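Long-range contact in cytochrome CH (Methylobacterium extorquens, PDB 1QN2), which carries electrons through a covalently held heme c, probably serving the methanol-oxidising respiratory chain of this methylotroph as an unusual member of the cytochrome c2 group: residues Gly31-Glu39 and Leu50-Asp58. Residues are numbered along the deposited sequence; the frame is centred on the assembly and turned at random.
Sequences GVVGAKAGE and LKKSGLTWD. With HEC (heme c), chain D.
In the heme propionate pocket of this class I cytochrome c fold, W57 and A37, from two loop segments, meet beside one carboxylate. W57 holds a heme propionate through its indole, as a tryptophan does in mitochondrial cytochrome c: NE1 gives a hydrogen bond of 2.7 Å to heme O1A, which lies at the ring edge and in the ring plane. The backbone N of G38 reaches the same oxygen at 3.0 Å, again nearly straight at 171°, so one donor from each segment grips a single atom. A37 wedges its CB obliquely against the indole, 3.1 Å from W57 NE1, and the same methyl also touches L50 CD1 and L55 CB. V32 also meets the indole, its CG2, set anti to its own backbone N, lying 3.6 Å from W57 CD1 and close to the heme methyl CMA; that methyl lies over one face of the ring.

The backbones join antiparallel at a single beta bridge, K36 with T56. W57 N donates to A35 O, and A37 N to L55 O at 2.9 Å, while G34 N, in the type II turn V32-A35, donates to W57 O. At the far end G38, with positive phi, lies close against the last turn of helix 48-53, K51 CB 3.5 Å from G38 O. One water ties A37 O to K51 O and accepts from G54 N, and S53 OG closes an ST turn by accepting from L55 N. The heme is also hydrogen-bonded to T76 OG1, K77 N and S47 OG.

The two N-H groups on O1A restrict how the carboxylate can turn, and its negative charge is probably stabilised, which may influence the heme potential.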
# COMPACT_ATOMS: atom_id res chain seq x y z
N GLY A 31 -1.26 -9.23 4.74
CA GLY A 31 -2.65 -9.04 5.10
C GLY A 31 -3.12 -7.60 5.14
O GLY A 31 -4.02 -7.24 5.90
N VAL A 32 -2.52 -6.76 4.31
CA VAL A 32 -2.90 -5.36 4.29
C VAL A 32 -4.23 -5.12 3.61
O VAL A 32 -4.93 -4.14 3.91
CB VAL A 32 -1.82 -4.48 3.63
CG1 VAL A 32 -1.77 -4.78 2.13
CG2 VAL A 32 -2.14 -3.02 3.93
N VAL A 33 -4.64 -5.97 2.67
CA VAL A 33 -5.91 -5.74 2.01
C VAL A 33 -7.11 -5.93 2.91
O VAL A 33 -7.36 -7.01 3.43
CB VAL A 33 -6.06 -6.53 0.71
CG1 VAL A 33 -7.30 -6.05 -0.03
CG2 VAL A 33 -4.82 -6.24 -0.15
N GLY A 34 -7.88 -4.86 3.09
CA GLY A 34 -9.06 -4.94 3.93
C GLY A 34 -8.73 -4.62 5.37
O GLY A 34 -9.60 -4.65 6.25
N ALA A 35 -7.47 -4.31 5.65
CA ALA A 35 -7.11 -4.00 7.04
C ALA A 35 -7.27 -2.51 7.32
O ALA A 35 -7.37 -1.69 6.41
CB ALA A 35 -5.68 -4.43 7.31
N LYS A 36 -7.29 -2.16 8.60
CA LYS A 36 -7.42 -0.72 8.97
C LYS A 36 -6.04 -0.08 8.76
O LYS A 36 -5.04 -0.66 9.18
CB LYS A 36 -7.82 -0.62 10.44
CG LYS A 36 -8.74 0.55 10.74
CD LYS A 36 -7.95 1.80 11.07
CE LYS A 36 -8.39 2.42 12.39
NZ LYS A 36 -7.50 2.03 13.52
N ALA A 37 -5.97 1.09 8.13
CA ALA A 37 -4.69 1.73 7.89
C ALA A 37 -4.01 2.25 9.13
O ALA A 37 -4.63 2.73 10.07
CB ALA A 37 -4.79 2.79 6.81
N GLY A 38 -2.68 2.14 9.13
CA GLY A 38 -1.81 2.58 10.18
C GLY A 38 -2.03 2.02 11.56
O GLY A 38 -1.71 2.68 12.55
N GLU A 39 -2.59 0.81 11.64
CA GLU A 39 -2.87 0.19 12.92
C GLU A 39 -2.11 -1.11 13.13
O GLU A 39 -1.88 -1.49 14.29
CB GLU A 39 -4.38 -0.06 13.04
N LEU A 50 -1.39 8.89 8.83
CA LEU A 50 -2.02 7.62 8.43
C LEU A 50 -2.80 7.00 9.56
O LEU A 50 -3.93 6.52 9.42
CB LEU A 50 -0.92 6.65 7.95
CG LEU A 50 -1.53 5.45 7.19
CD1 LEU A 50 -2.41 5.95 6.05
CD2 LEU A 50 -0.39 4.62 6.57
N LYS A 51 -2.20 6.96 10.76
CA LYS A 51 -2.92 6.34 11.86
C LYS A 51 -4.22 7.00 12.19
O LYS A 51 -5.18 6.34 12.63
CB LYS A 51 -2.04 6.09 13.05
CG LYS A 51 -2.05 7.03 14.21
CD LYS A 51 -1.14 6.50 15.33
CE LYS A 51 0.19 6.05 14.74
NZ LYS A 51 0.35 4.57 14.80
N LYS A 52 -4.36 8.31 11.99
CA LYS A 52 -5.62 8.98 12.31
C LYS A 52 -6.55 9.07 11.10
O LYS A 52 -7.67 9.58 11.22
CB LYS A 52 -5.34 10.40 12.84
CG LYS A 52 -4.46 10.47 14.06
CD LYS A 52 -5.20 10.81 15.34
CE LYS A 52 -4.29 10.72 16.56
NZ LYS A 52 -3.31 11.83 16.61
N SER A 53 -6.10 8.59 9.95
CA SER A 53 -6.89 8.63 8.73
C SER A 53 -8.23 7.91 8.88
O SER A 53 -9.21 8.31 8.27
CB SER A 53 -6.11 8.00 7.57
OG SER A 53 -6.02 6.59 7.79
N GLY A 54 -8.27 6.86 9.69
CA GLY A 54 -9.50 6.10 9.87
C GLY A 54 -9.86 5.30 8.63
O GLY A 54 -10.97 4.77 8.52
N LEU A 55 -8.94 5.20 7.68
CA LEU A 55 -9.21 4.49 6.44
C LEU A 55 -9.13 2.97 6.59
O LEU A 55 -8.46 2.42 7.47
CB LEU A 55 -8.15 4.90 5.38
CG LEU A 55 -8.18 6.31 4.81
CD1 LEU A 55 -7.03 6.54 3.85
CD2 LEU A 55 -9.50 6.68 4.17
N THR A 56 -9.87 2.31 5.70
CA THR A 56 -9.88 0.85 5.59
C THR A 56 -9.30 0.52 4.19
O THR A 56 -9.80 1.06 3.20
CB THR A 56 -11.29 0.25 5.67
OG1 THR A 56 -11.72 0.21 7.04
CG2 THR A 56 -11.27 -1.19 5.14
N TRP A 57 -8.27 -0.30 4.14
CA TRP A 57 -7.65 -0.62 2.88
C TRP A 57 -8.48 -1.44 1.94
O TRP A 57 -8.08 -2.54 1.55
CB TRP A 57 -6.24 -1.16 3.03
CG TRP A 57 -5.26 -0.13 3.51
CD1 TRP A 57 -4.36 -0.26 4.52
CD2 TRP A 57 -5.11 1.20 3.00
NE1 TRP A 57 -3.62 0.90 4.64
CE2 TRP A 57 -4.09 1.82 3.75
CE3 TRP A 57 -5.72 1.91 1.97
CZ2 TRP A 57 -3.66 3.12 3.49
CZ3 TRP A 57 -5.32 3.22 1.73
CH2 TRP A 57 -4.30 3.80 2.49
N ASP A 58 -9.65 -0.94 1.54
CA ASP A 58 -10.46 -1.72 0.57
C ASP A 58 -9.88 -1.42 -0.83
O ASP A 58 -8.91 -0.65 -0.89
CB ASP A 58 -11.91 -1.34 0.65
CG ASP A 58 -12.27 0.09 0.36
OD1 ASP A 58 -11.42 0.93 -0.00
OD2 ASP A 58 -13.47 0.43 0.51
FE HEC D . 4.47 2.06 0.97
CHA HEC D . 2.73 2.56 3.89
CHB HEC D . 1.90 0.12 -0.24
CHC HEC D . 5.90 2.13 -2.18
CHD HEC D . 7.23 3.46 2.30
NA HEC D . 2.64 1.42 1.71
C1A HEC D . 2.10 1.77 2.93
C2A HEC D . 0.85 1.21 2.98
C3A HEC D . 0.62 0.53 1.83
C4A HEC D . 1.73 0.66 1.03
CMA HEC D . -0.70 -0.21 1.62
CAA HEC D . -0.12 1.31 4.13
CBA HEC D . 0.09 0.11 5.06
CGA HEC D . -0.67 0.18 6.37
O1A HEC D . -1.66 0.94 6.53
O2A HEC D . -0.58 -0.81 7.15
NB HEC D . 4.02 1.23 -0.88
C1B HEC D . 2.92 0.44 -1.11
C2B HEC D . 3.09 -0.10 -2.36
C3B HEC D . 4.15 0.53 -2.97
C4B HEC D . 4.78 1.31 -2.00
CMB HEC D . 2.20 -1.05 -3.15
CAB HEC D . 4.49 0.38 -4.31
CBB HEC D . 3.68 0.89 -5.33
NC HEC D . 6.26 2.73 0.18
C1C HEC D . 6.67 2.60 -1.12
C2C HEC D . 7.98 3.01 -1.14
C3C HEC D . 8.38 3.36 0.12
C4C HEC D . 7.29 3.21 0.94
CMC HEC D . 9.03 3.09 -2.24
CAC HEC D . 9.66 3.81 0.48
CBC HEC D . 10.32 4.85 -0.16
ND HEC D . 4.91 2.87 2.82
C1D HEC D . 6.11 3.43 3.10
C2D HEC D . 5.99 3.98 4.37
C3D HEC D . 4.74 3.71 4.82
C4D HEC D . 4.03 3.03 3.86
CMD HEC D . 6.97 4.74 5.24
CAD HEC D . 4.16 4.16 6.14
CBD HEC D . 3.41 5.44 5.73
CGD HEC D . 2.98 6.29 6.92
O1D HEC D . 2.49 7.42 6.66
O2D HEC D . 3.02 5.87 8.10
O HOH W 1 -6.69 4.67 10.70